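Side-chain contacts in glucanase (Klebsiella pneumoniae, PDB 5GY3), which probably hydrolyses internal beta-1,4-glucosidic bonds of cellulose and related beta-glucans as a family 8 endoglucanase: residues G129-L134 with Q174-A179; V273-L276 with P281-A284; P46-L51 with K101-K106; W195-A200 with L205-W210. One frame throughout, in Å; residues are numbered along the deposited sequence.

Interaction 1: residues G129-L134 with Q174-A179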
loop_
_atom_site.group_PDB
_atom_site.type_symbol
_atom_site.label_atom_id
_atom_site.label_comp_id
_atom_site.label_asym_id
_atom_site.label_seq_id
_atom_site.Cartn_x
_atom_site.Cartn_y
_atom_site.Cartn_z
ATOM N N GLY A 129 -1.963 18.086 15.991
ATOM C CA GLY A 129 -1.558 19.228 15.195
ATOM C C GLY A 129 -1.327 18.966 13.725
ATOM O O GLY A 129 -0.749 19.823 13.043
ATOM N N ARG A 130 -1.760 17.818 13.206
ATOM C CA ARG A 130 -1.526 17.458 11.814
ATOM C C ARG A 130 -2.762 16.783 11.232
ATOM O O ARG A 130 -3.645 16.325 11.963
ATOM C CB ARG A 130 -0.316 16.531 11.680
ATOM C CG ARG A 130 0.979 17.260 11.989
ATOM C CD ARG A 130 2.173 16.524 11.504
ATOM N NE ARG A 130 3.410 17.157 11.951
ATOM C CZ ARG A 130 4.066 18.086 11.269
ATOM N NH1 ARG A 130 3.601 18.527 10.105
ATOM N NH2 ARG A 130 5.200 18.582 11.762
ATOM N N GLN A 131 -2.821 16.751 9.896
ATOM C CA GLN A 131 -3.797 15.940 9.182
ATOM C C GLN A 131 -3.231 14.538 9.036
ATOM O O GLN A 131 -2.091 14.380 8.597
ATOM C CB GLN A 131 -4.100 16.518 7.798
ATOM C CG GLN A 131 -4.691 17.927 7.838
ATOM C CD GLN A 131 -6.007 17.968 8.585
ATOM O OE1 GLN A 131 -7.049 17.568 8.052
ATOM N NE2 GLN A 131 -5.973 18.449 9.830
ATOM N N VAL A 132 -4.020 13.529 9.410
ATOM C CA VAL A 132 -3.582 12.135 9.367
ATOM C C VAL A 132 -4.695 11.282 8.766
ATOM O O VAL A 132 -5.882 11.514 9.022
ATOM C CB VAL A 132 -3.181 11.603 10.767
ATOM C CG1 VAL A 132 -2.233 12.562 11.461
ATOM C CG2 VAL A 132 -4.376 11.418 11.641
ATOM N N MET A 133 -4.305 10.286 7.971
ATOM C CA MET A 133 -5.233 9.315 7.410
ATOM C C MET A 133 -5.288 8.079 8.306
ATOM O O MET A 133 -4.262 7.429 8.544
ATOM C CB MET A 133 -4.822 8.910 5.996
ATOM C CG MET A 133 -5.730 7.853 5.400
ATOM S SD MET A 133 -5.271 7.373 3.716
ATOM C CE MET A 133 -5.741 8.855 2.809
ATOM N N LEU A 134 -6.481 7.781 8.814
ATOM C CA LEU A 134 -6.711 6.584 9.610
ATOM C C LEU A 134 -6.610 5.333 8.736
ATOM O O LEU A 134 -6.885 5.389 7.535
ATOM C CB LEU A 134 -8.100 6.637 10.241
ATOM C CG LEU A 134 -8.391 7.794 11.210
ATOM C CD1 LEU A 134 -9.868 7.889 11.499
ATOM C CD2 LEU A 134 -7.620 7.580 12.490
ATOM N N GLN A 174 0.136 15.082 2.501
ATOM C CA GLN A 174 1.467 14.594 2.151
ATOM C C GLN A 174 2.541 15.234 3.020
ATOM O O GLN A 174 3.434 14.540 3.520
ATOM C CB GLN A 174 1.747 14.838 0.672
ATOM C CG GLN A 174 3.188 14.576 0.321
ATOM C CD GLN A 174 3.355 14.012 -1.058
ATOM O OE1 GLN A 174 4.239 13.178 -1.293
ATOM N NE2 GLN A 174 2.515 14.465 -1.991
ATOM N N THR A 175 2.472 16.556 3.217
ATOM C CA THR A 175 3.427 17.239 4.083
ATOM C C THR A 175 3.405 16.664 5.492
ATOM O O THR A 175 4.454 16.397 6.088
ATOM C CB THR A 175 3.104 18.730 4.127
ATOM O OG1 THR A 175 3.371 19.313 2.845
ATOM C CG2 THR A 175 3.935 19.416 5.200
ATOM N N ASP A 176 2.204 16.483 6.043
ATOM C CA ASP A 176 2.078 15.996 7.407
ATOM C C ASP A 176 2.506 14.537 7.520
ATOM O O ASP A 176 3.058 14.123 8.548
ATOM C CB ASP A 176 0.637 16.189 7.881
ATOM C CG ASP A 176 0.324 17.655 8.241
ATOM O OD1 ASP A 176 1.277 18.452 8.354
ATOM O OD2 ASP A 176 -0.870 18.004 8.428
ATOM N N GLY A 177 2.238 13.736 6.482
ATOM C CA GLY A 177 2.583 12.324 6.544
ATOM C C GLY A 177 4.078 12.091 6.434
ATOM O O GLY A 177 4.642 11.242 7.136
ATOM N N GLN A 178 4.746 12.853 5.570
ATOM C CA GLN A 178 6.201 12.811 5.556
ATOM C C GLN A 178 6.776 13.276 6.891
ATOM O O GLN A 178 7.702 12.658 7.423
ATOM C CB GLN A 178 6.732 13.649 4.399
ATOM C CG GLN A 178 6.343 13.079 3.050
ATOM C CD GLN A 178 7.022 13.786 1.904
ATOM O OE1 GLN A 178 8.059 14.421 2.077
ATOM N NE2 GLN A 178 6.438 13.679 0.720
ATOM N N ALA A 179 6.215 14.342 7.469
ATOM C CA ALA A 179 6.735 14.828 8.744
ATOM C C ALA A 179 6.539 13.801 9.851
ATOM O O ALA A 179 7.448 13.575 10.658
ATOM C CB ALA A 179 6.078 16.154 9.127
#

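Interaction 2: residues V273-L276 with P281-A284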
loop_
_atom_site.group_PDB
_atom_site.type_symbol
_atom_site.label_atom_id
_atom_site.label_comp_id
_atom_site.label_asym_id
_atom_site.label_seq_id
_atom_site.Cartn_x
_atom_site.Cartn_y
_atom_site.Cartn_z
ATOM N N VAL A 273 12.057 -5.034 -3.282
ATOM C CA VAL A 273 11.994 -3.750 -2.582
ATOM C C VAL A 273 13.367 -3.352 -2.050
ATOM O O VAL A 273 13.747 -2.175 -2.087
ATOM C CB VAL A 273 10.946 -3.799 -1.452
ATOM C CG1 VAL A 273 11.021 -2.530 -0.582
ATOM C CG2 VAL A 273 9.555 -3.951 -2.041
ATOM N N ARG A 274 14.130 -4.317 -1.528
ATOM C CA ARG A 274 15.487 -4.020 -1.079
ATOM C C ARG A 274 16.327 -3.461 -2.226
ATOM O O ARG A 274 17.021 -2.451 -2.061
ATOM C CB ARG A 274 16.130 -5.273 -0.476
ATOM C CG ARG A 274 17.576 -5.104 0.004
ATOM C CD ARG A 274 18.536 -5.449 -1.112
ATOM N NE ARG A 274 19.931 -5.396 -0.696
ATOM C CZ ARG A 274 20.927 -5.215 -1.551
ATOM N NH1 ARG A 274 22.184 -5.182 -1.120
ATOM N NH2 ARG A 274 20.651 -5.052 -2.838
ATOM N N ASP A 275 16.276 -4.113 -3.398
ATOM C CA ASP A 275 17.053 -3.650 -4.548
ATOM C C ASP A 275 16.622 -2.251 -4.968
ATOM O O ASP A 275 17.464 -1.395 -5.272
ATOM C CB ASP A 275 16.898 -4.607 -5.734
ATOM C CG ASP A 275 17.677 -5.911 -5.565
ATOM O OD1 ASP A 275 18.565 -5.991 -4.695
ATOM O OD2 ASP A 275 17.388 -6.859 -6.327
ATOM N N LEU A 276 15.309 -2.004 -4.986
ATOM C CA LEU A 276 14.814 -0.667 -5.299
ATOM C C LEU A 276 15.336 0.355 -4.299
ATOM O O LEU A 276 15.772 1.450 -4.685
ATOM C CB LEU A 276 13.281 -0.664 -5.330
ATOM C CG LEU A 276 12.600 0.678 -5.640
ATOM C CD1 LEU A 276 12.952 1.169 -7.052
ATOM C CD2 LEU A 276 11.097 0.568 -5.475
ATOM N N PRO A 281 20.700 -2.123 -9.693
ATOM C CA PRO A 281 20.036 -2.464 -10.957
ATOM C C PRO A 281 19.386 -3.839 -10.897
ATOM O O PRO A 281 19.985 -4.811 -10.428
ATOM C CB PRO A 281 21.180 -2.426 -11.979
ATOM C CG PRO A 281 22.206 -1.520 -11.365
ATOM C CD PRO A 281 22.121 -1.780 -9.887
ATOM N N GLN A 282 18.141 -3.909 -11.359
ATOM C CA GLN A 282 17.437 -5.177 -11.478
ATOM C C GLN A 282 16.658 -5.168 -12.785
ATOM O O GLN A 282 16.197 -4.118 -13.243
ATOM C CB GLN A 282 16.509 -5.454 -10.260
ATOM C CG GLN A 282 15.448 -4.382 -9.972
ATOM C CD GLN A 282 14.619 -4.633 -8.696
ATOM O OE1 GLN A 282 14.010 -5.696 -8.524
ATOM N NE2 GLN A 282 14.579 -3.635 -7.811
ATOM N N GLU A 283 16.548 -6.340 -13.401
ATOM C CA GLU A 283 15.820 -6.473 -14.653
ATOM C C GLU A 283 14.331 -6.665 -14.384
ATOM O O GLU A 283 13.901 -6.847 -13.242
ATOM C CB GLU A 283 16.374 -7.634 -15.472
ATOM C CG GLU A 283 17.525 -7.246 -16.372
ATOM C CD GLU A 283 17.627 -8.142 -17.592
ATOM O OE1 GLU A 283 18.636 -8.051 -18.324
ATOM O OE2 GLU A 283 16.703 -8.950 -17.831
ATOM N N ALA A 284 13.546 -6.604 -15.459
ATOM C CA ALA A 284 12.103 -6.764 -15.359
ATOM C C ALA A 284 11.768 -8.044 -14.594
ATOM O O ALA A 284 12.482 -9.046 -14.722
ATOM C CB ALA A 284 11.476 -6.801 -16.755
HETATM O O HOH W 1 15.153 -7.874 -7.325
HETATM O O HOH W 2 19.265 -7.212 -8.610
#

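Interaction 3: residues P46-L51 with K101-K106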
loop_
_atom_site.group_PDB
_atom_site.type_symbol
_atom_site.label_atom_id
_atom_site.label_comp_id
_atom_site.label_asym_id
_atom_site.label_seq_id
_atom_site.Cartn_x
_atom_site.Cartn_y
_atom_site.Cartn_z
ATOM N N PRO A 46 -9.326 -4.660 -20.787
ATOM C CA PRO A 46 -10.298 -5.696 -20.388
ATOM C C PRO A 46 -10.104 -6.169 -18.954
ATOM O O PRO A 46 -11.082 -6.250 -18.197
ATOM C CB PRO A 46 -10.055 -6.813 -21.413
ATOM C CG PRO A 46 -9.578 -6.085 -22.614
ATOM C CD PRO A 46 -8.694 -4.992 -22.081
ATOM N N ALA A 47 -8.859 -6.453 -18.555
ATOM C CA ALA A 47 -8.600 -6.895 -17.187
ATOM C C ALA A 47 -8.926 -5.794 -16.192
ATOM O O ALA A 47 -9.535 -6.054 -15.148
ATOM C CB ALA A 47 -7.143 -7.333 -17.033
ATOM N N PHE A 48 -8.525 -4.554 -16.498
ATOM C CA PHE A 48 -8.850 -3.438 -15.613
ATOM C C PHE A 48 -10.354 -3.337 -15.382
ATOM O O PHE A 48 -10.809 -3.190 -14.243
ATOM C CB PHE A 48 -8.311 -2.124 -16.177
ATOM C CG PHE A 48 -8.551 -0.949 -15.264
ATOM C CD1 PHE A 48 -9.751 -0.261 -15.297
ATOM C CD2 PHE A 48 -7.582 -0.551 -14.359
ATOM C CE1 PHE A 48 -9.994 0.798 -14.437
ATOM C CE2 PHE A 48 -7.818 0.510 -13.499
ATOM C CZ PHE A 48 -9.027 1.180 -13.540
ATOM N N ASP A 49 -11.144 -3.388 -16.460
ATOM C CA ASP A 49 -12.587 -3.244 -16.302
ATOM C C ASP A 49 -13.185 -4.415 -15.522
ATOM O O ASP A 49 -14.130 -4.222 -14.747
ATOM C CB ASP A 49 -13.257 -3.086 -17.675
ATOM C CG ASP A 49 -13.071 -1.684 -18.275
ATOM O OD1 ASP A 49 -12.838 -0.719 -17.517
ATOM O OD2 ASP A 49 -13.177 -1.532 -19.511
ATOM N N LYS A 50 -12.644 -5.628 -15.702
ATOM C CA LYS A 50 -13.105 -6.775 -14.915
ATOM C C LYS A 50 -12.786 -6.582 -13.437
ATOM O O LYS A 50 -13.634 -6.814 -12.567
ATOM C CB LYS A 50 -12.457 -8.071 -15.415
ATOM C CG LYS A 50 -13.086 -8.728 -16.649
ATOM C CD LYS A 50 -12.165 -9.842 -17.222
ATOM C CE LYS A 50 -11.267 -9.306 -18.354
ATOM N NZ LYS A 50 -9.912 -9.957 -18.535
ATOM N N LEU A 51 -11.546 -6.176 -13.139
ATOM C CA LEU A 51 -11.131 -5.967 -11.755
ATOM C C LEU A 51 -11.975 -4.891 -11.095
ATOM O O LEU A 51 -12.448 -5.055 -9.962
ATOM C CB LEU A 51 -9.654 -5.579 -11.704
ATOM C CG LEU A 51 -8.634 -6.609 -12.167
ATOM C CD1 LEU A 51 -7.288 -5.951 -12.477
ATOM C CD2 LEU A 51 -8.476 -7.681 -11.098
ATOM N N LYS A 101 -5.933 8.540 -17.763
ATOM C CA LYS A 101 -4.846 9.029 -18.602
ATOM C C LYS A 101 -4.481 8.009 -19.666
ATOM O O LYS A 101 -4.273 8.364 -20.830
ATOM C CB LYS A 101 -3.630 9.363 -17.745
ATOM C CG LYS A 101 -3.835 10.562 -16.846
ATOM C CD LYS A 101 -2.709 10.693 -15.835
ATOM C CE LYS A 101 -2.594 12.128 -15.355
ATOM N NZ LYS A 101 -3.937 12.747 -15.206
ATOM N N GLN A 102 -4.418 6.735 -19.282
ATOM C CA GLN A 102 -3.990 5.695 -20.208
ATOM C C GLN A 102 -4.960 5.555 -21.374
ATOM O O GLN A 102 -4.546 5.490 -22.536
ATOM C CB GLN A 102 -3.850 4.372 -19.459
ATOM C CG GLN A 102 -3.503 3.199 -20.347
ATOM C CD GLN A 102 -2.086 3.271 -20.874
ATOM O OE1 GLN A 102 -1.184 3.779 -20.204
ATOM N NE2 GLN A 102 -1.883 2.780 -22.086
ATOM N N TRP A 103 -6.260 5.501 -21.084
ATOM C CA TRP A 103 -7.257 5.200 -22.103
ATOM C C TRP A 103 -8.117 6.398 -22.484
ATOM O O TRP A 103 -9.033 6.244 -23.300
ATOM C CB TRP A 103 -8.144 4.028 -21.647
ATOM C CG TRP A 103 -7.324 2.786 -21.479
ATOM C CD1 TRP A 103 -6.548 2.184 -22.434
ATOM C CD2 TRP A 103 -7.160 2.007 -20.281
ATOM N NE1 TRP A 103 -5.921 1.077 -21.905
ATOM C CE2 TRP A 103 -6.278 0.949 -20.587
ATOM C CE3 TRP A 103 -7.685 2.094 -18.986
ATOM C CZ2 TRP A 103 -5.893 -0.006 -19.640
ATOM C CZ3 TRP A 103 -7.302 1.131 -18.042
ATOM C CH2 TRP A 103 -6.423 0.097 -18.382
ATOM N N GLN A 104 -7.836 7.576 -21.924
ATOM C CA GLN A 104 -8.486 8.831 -22.309
ATOM C C GLN A 104 -10.002 8.740 -22.146
ATOM O O GLN A 104 -10.771 9.032 -23.062
ATOM C CB GLN A 104 -8.090 9.220 -23.736
ATOM C CG GLN A 104 -6.617 9.541 -23.859
ATOM C CD GLN A 104 -6.261 10.816 -23.138
ATOM O OE1 GLN A 104 -6.801 11.880 -23.443
ATOM N NE2 GLN A 104 -5.380 10.717 -22.147
ATOM N N ASP A 105 -10.428 8.332 -20.953
ATOM C CA ASP A 105 -11.839 8.163 -20.635
ATOM C C ASP A 105 -12.104 8.815 -19.285
ATOM O O ASP A 105 -11.702 8.275 -18.248
ATOM C CB ASP A 105 -12.221 6.683 -20.603
ATOM C CG ASP A 105 -13.719 6.466 -20.541
ATOM O OD1 ASP A 105 -14.448 7.338 -20.019
ATOM O OD2 ASP A 105 -14.165 5.409 -21.018
ATOM N N LYS A 106 -12.804 9.957 -19.305
ATOM C CA LYS A 106 -13.058 10.731 -18.091
ATOM C C LYS A 106 -13.891 9.978 -17.062
ATOM O O LYS A 106 -13.873 10.357 -15.884
ATOM C CB LYS A 106 -13.764 12.042 -18.439
ATOM C CG LYS A 106 -15.203 11.848 -18.923
ATOM C CD LYS A 106 -15.875 13.190 -19.207
ATOM C CE LYS A 106 -17.209 12.989 -19.914
ATOM N NZ LYS A 106 -18.030 11.931 -19.246
#

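Interaction 4: residues W195-A200 with L205-W210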
loop_
_atom_site.group_PDB
_atom_site.type_symbol
_atom_site.label_atom_id
_atom_site.label_comp_id
_atom_site.label_asym_id
_atom_site.label_seq_id
_atom_site.Cartn_x
_atom_site.Cartn_y
_atom_site.Cartn_z
ATOM N N TRP A 195 2.524 -1.054 12.627
ATOM C CA TRP A 195 1.492 -0.245 13.259
ATOM C C TRP A 195 2.127 0.655 14.302
ATOM O O TRP A 195 2.969 0.214 15.088
ATOM C CB TRP A 195 0.410 -1.134 13.912
ATOM C CG TRP A 195 -0.272 -2.004 12.923
ATOM C CD1 TRP A 195 0.103 -3.260 12.531
ATOM C CD2 TRP A 195 -1.465 -1.696 12.193
ATOM N NE1 TRP A 195 -0.777 -3.743 11.594
ATOM C CE2 TRP A 195 -1.749 -2.803 11.371
ATOM C CE3 TRP A 195 -2.311 -0.586 12.147
ATOM C CZ2 TRP A 195 -2.844 -2.829 10.506
ATOM C CZ3 TRP A 195 -3.404 -0.619 11.301
ATOM C CH2 TRP A 195 -3.658 -1.732 10.492
ATOM N N VAL A 196 1.697 1.914 14.319
ATOM C CA VAL A 196 2.273 2.944 15.178
ATOM C C VAL A 196 1.149 3.653 15.910
ATOM O O VAL A 196 0.186 4.104 15.284
ATOM C CB VAL A 196 3.091 3.959 14.355
ATOM C CG1 VAL A 196 3.546 5.152 15.239
ATOM C CG2 VAL A 196 4.280 3.269 13.706
ATOM N N ALA A 197 1.273 3.766 17.233
ATOM C CA ALA A 197 0.315 4.524 18.025
ATOM C C ALA A 197 0.777 5.972 18.137
ATOM O O ALA A 197 1.895 6.247 18.605
ATOM C CB ALA A 197 0.155 3.910 19.413
ATOM N N LEU A 198 -0.084 6.895 17.728
ATOM C CA LEU A 198 0.187 8.326 17.813
ATOM C C LEU A 198 -0.657 8.902 18.945
ATOM O O LEU A 198 -1.891 8.859 18.882
ATOM C CB LEU A 198 -0.153 9.021 16.490
ATOM C CG LEU A 198 -0.163 10.555 16.493
ATOM C CD1 LEU A 198 1.224 11.117 16.800
ATOM C CD2 LEU A 198 -0.693 11.091 15.161
ATOM N N ARG A 199 0.003 9.416 19.983
ATOM C CA ARG A 199 -0.705 10.065 21.076
ATOM C C ARG A 199 -1.007 11.519 20.708
ATOM O O ARG A 199 -0.363 12.111 19.837
ATOM C CB ARG A 199 0.127 9.988 22.366
ATOM C CG ARG A 199 -0.655 10.247 23.647
ATOM C CD ARG A 199 0.178 9.886 24.887
ATOM N NE ARG A 199 1.287 10.815 25.101
ATOM C CZ ARG A 199 2.147 10.732 26.113
ATOM N NH1 ARG A 199 2.037 9.747 26.999
ATOM N NH2 ARG A 199 3.122 11.630 26.241
ATOM N N ALA A 200 -2.010 12.098 21.383
ATOM C CA ALA A 200 -2.512 13.409 20.980
ATOM C C ALA A 200 -1.500 14.530 21.180
ATOM O O ALA A 200 -1.698 15.620 20.629
ATOM C CB ALA A 200 -3.815 13.738 21.727
ATOM N N LEU A 205 4.844 5.497 19.367
ATOM C CA LEU A 205 5.476 4.235 19.716
ATOM C C LEU A 205 4.883 3.173 18.822
ATOM O O LEU A 205 3.787 3.362 18.277
ATOM C CB LEU A 205 5.234 3.861 21.181
ATOM C CG LEU A 205 5.899 4.776 22.201
ATOM C CD1 LEU A 205 5.215 4.587 23.492
ATOM C CD2 LEU A 205 7.379 4.467 22.341
ATOM N N PRO A 206 5.552 2.032 18.665
ATOM C CA PRO A 206 4.883 0.882 18.042
ATOM C C PRO A 206 3.583 0.581 18.779
ATOM O O PRO A 206 3.519 0.637 20.015
ATOM C CB PRO A 206 5.904 -0.252 18.190
ATOM C CG PRO A 206 7.239 0.453 18.290
ATOM C CD PRO A 206 6.939 1.725 19.072
ATOM N N ALA A 207 2.528 0.292 18.017
ATOM C CA ALA A 207 1.215 0.125 18.629
ATOM C C ALA A 207 1.191 -1.110 19.528
ATOM O O ALA A 207 1.848 -2.118 19.255
ATOM C CB ALA A 207 0.138 0.022 17.554
ATOM N N LYS A 208 0.406 -1.026 20.611
ATOM C CA LYS A 208 0.385 -2.105 21.605
ATOM C C LYS A 208 -0.147 -3.407 21.030
ATOM O O LYS A 208 0.267 -4.491 21.458
ATOM C CB LYS A 208 -0.490 -1.733 22.812
ATOM C CG LYS A 208 -0.197 -0.428 23.498
ATOM C CD LYS A 208 -0.991 -0.286 24.814
ATOM C CE LYS A 208 -2.357 -0.973 24.757
ATOM N NZ LYS A 208 -3.382 -0.304 23.886
ATOM N N GLU A 209 -1.068 -3.328 20.082
ATOM C CA GLU A 209 -1.919 -4.465 19.764
ATOM C C GLU A 209 -1.312 -5.427 18.750
ATOM O O GLU A 209 -1.890 -6.495 18.520
ATOM C CB GLU A 209 -3.276 -3.963 19.264
ATOM C CG GLU A 209 -4.065 -3.184 20.312
ATOM C CD GLU A 209 -3.833 -1.676 20.266
ATOM O OE1 GLU A 209 -2.751 -1.222 19.835
ATOM O OE2 GLU A 209 -4.749 -0.931 20.664
ATOM N N TRP A 210 -0.170 -5.096 18.159
ATOM C CA TRP A 210 0.459 -5.902 17.126
ATOM C C TRP A 210 1.908 -6.164 17.494
ATOM O O TRP A 210 2.506 -5.410 18.274
ATOM C CB TRP A 210 0.422 -5.200 15.758
ATOM C CG TRP A 210 -0.924 -4.988 15.146
ATOM C CD1 TRP A 210 -1.543 -5.787 14.224
ATOM C CD2 TRP A 210 -1.797 -3.875 15.363
ATOM N NE1 TRP A 210 -2.761 -5.246 13.872
ATOM C CE2 TRP A 210 -2.937 -4.072 14.557
ATOM C CE3 TRP A 210 -1.733 -2.735 16.169
ATOM C CZ2 TRP A 210 -3.994 -3.162 14.522
ATOM C CZ3 TRP A 210 -2.792 -1.837 16.141
ATOM C CH2 TRP A 210 -3.907 -2.061 15.325
#

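Interaction 1: residues G129-L134 with Q174-A179
Where Arg130 meets Asp176, strand 130-133 runs nearly at right angles to residues 174-179 of helix 167-183, the axes of the two short segments passing 7.4 Å apart at 85°. This is a worked example of a single buried carboxylate tying a strand to a helix by dividing its oxygens between main chain and side chain. OD2 of Asp176 takes the backbone N-H of Gln131, with N and OD2 2.7 Å apart and the bond almost straight at 170°. The other oxygen, OD1, receives NH1 of Arg130 in a salt bridge of 2.9 Å. That approach lies in the guanidinium plane but comes from above the carboxylate plane, and the two flat groups are steeply turned against each other rather than paired edge on. Arg130 gets there because CG is anti to the carbonyl carbon (chi1 -69°) and the chain then stays extended to NE, crossing the Asp176 side chain at a slant. Its guanidinium ends over the next turn of the helix, with CB of Ala179 beneath the centre of one face, 3.5 Å from CZ. Behind the carboxylate, CB of Asp176 rests 3.4 Å from the carbonyl O of Gln131. The Gln131 side chain bends off and gives its NE2 to Thr126 on strand 124-127, the other arm of the hairpin that is thereby docked on the helix. With a guanidinium on one oxygen and a peptide N-H on the other, Asp176 has donors for both, which would favour its ionised form and compensate its charge in a largely buried setting.

Interaction 2: residues V273-L276 with P281-A284
Gln282 reaches Asp275 by turning CG into the cleft between its own backbone N and carbonyl carbon (chi1 57°), after which the chain runs straight (chi2 -175°) to the amide. The amide then lies across the start of the Asp275 side chain, NE2 being 3.3 Å from CB of Asp275, with the amide and carboxylate planes 83° apart. NE2 is equally near the backbone N of Leu276, but both are donors and no bond forms; this amide nitrogen bonds instead to the carbonyl O of Ala272. In the helical (alpha/alpha)6 barrel expected of family 8 hydrolases, this loop links helix 268-278 to helix 293-307, folding back along the former while Gln282 packs on Val302 and Lys306 of the latter. Two waters join Asp275 to the loop. One donates to OD2 of Asp275 at 2.6 Å and to OE1 of Gln282 at 2.7 Å, bridging two acceptors. A second donates to the same OD2 and, at 3.1 Å, to the carbonyl O of Pro281. Arg247 forms a salt bridge to OD2 as well, while OD1 of Asp275 holds NH2 of Arg274 at 2.9 Å, an arginine also paired with Glu280.

Interaction 3: residues P46-L51 with K101-K106
Over one face of the Phe48 ring stands the indole of Trp103, whose CZ3 lies 3.7 Å above the plane and is displaced toward the rim, while OD1 of Asp49 lies at the Phe48 edge, in plane. The indole in turn carries CG of Gln102 over one of its own faces. Between the two rings the geometry is an offset edge-to-face pair: the edge of Trp103 is directed at the face of Phe48, with the phenyl and six-membered indole centroids 5.4 Å apart and the planes at 62°. The touching atoms are at the far end of the indole and the near end of the phenylalanine, since CH2 of Trp103 packs 3.7 Å from CB of Phe48 and CZ3 an equal distance from CG. Phe48 holds its ring out toward the partner with CG anti to the backbone N (chi1 -177°). Within the (alpha/alpha)6 barrel expected of family 8 hydrolases, the pair joins the early part of helix 45-59 to the C-terminal end of helix 86-103. Trp103 is the last residue of its helix; Gln104 follows with positive phi, its NE2 bonded to the carbonyl O of Lys101 at 2.9 Å, and Asp105 then serves as N-cap of the next helix. The indole is also held by its polar edge, NE1 donating to OD1 of Asn43, just ahead of helix 45-59. Phe48 has a second aromatic neighbour in Tyr108, again edge-to-face, and Tyr108 OH is hydrogen-bonded to OD1 of Asp49.

Interaction 4: residues W195-A200 with L205-W210
Trp195 and Trp210 stack face to face beside the antiparallel beta hairpin of strands 196-199 and 204-206. Along the Trp195 side chain, CB first meets the benzo part of its partner, 3.5 Å from CE3 of Trp210, and rests on the methyl of Ala207. With CG anti to the carbonyl carbon (chi1 -61°), the ring is swung over the other indole. CG then lies 3.4 Å from CD2 of Trp210, and CD1 is 3.3 Å from CG of Trp210. NE1 of Trp195 comes 3.4 Å from NE1 of Trp210, a contact of two donors made by stacking alone. CD2 and CE2 both lie over CE2 of Trp210, and CE3 lies near its CH2. At the tip, CZ3 has CZ2 of Trp210 4.1 Å away. The five-membered rings are 3.5 Å apart between centroids, with planes 9° apart. Trp210's opposite face is covered by CB of Glu209. The side chain of Trp195 lies about 8 Å from that of Asp87, the predicted nucleophile, so the stack probably borders the active-site region. In the hairpin itself, Ala197 and Leu205 form an antiparallel hydrogen-bonded pair, and N of Ala207 bonds to O of Trp195 at 3.0 Å.

In the fold
From the N terminus, the contacts come in strict succession: interaction 3, then 1, then 4, then 2, each loop closed before the next opens, so that none nests in or crosses another. Interaction 3 closes the longest loop and ties two barrel helices; interaction 1 returns helix 167-183 to the earlier hairpin strand 130-133. Interactions 4 and 2 are local, one across a tight hairpin, the other between a helix and the loop just after it. Interactions 1 and 4 touch directly, Val132 packing on Leu198, which joins the two small sheets. Interactions 3 and 4 lie on opposite sides of the chain's centre, about 38 Å apart between centres.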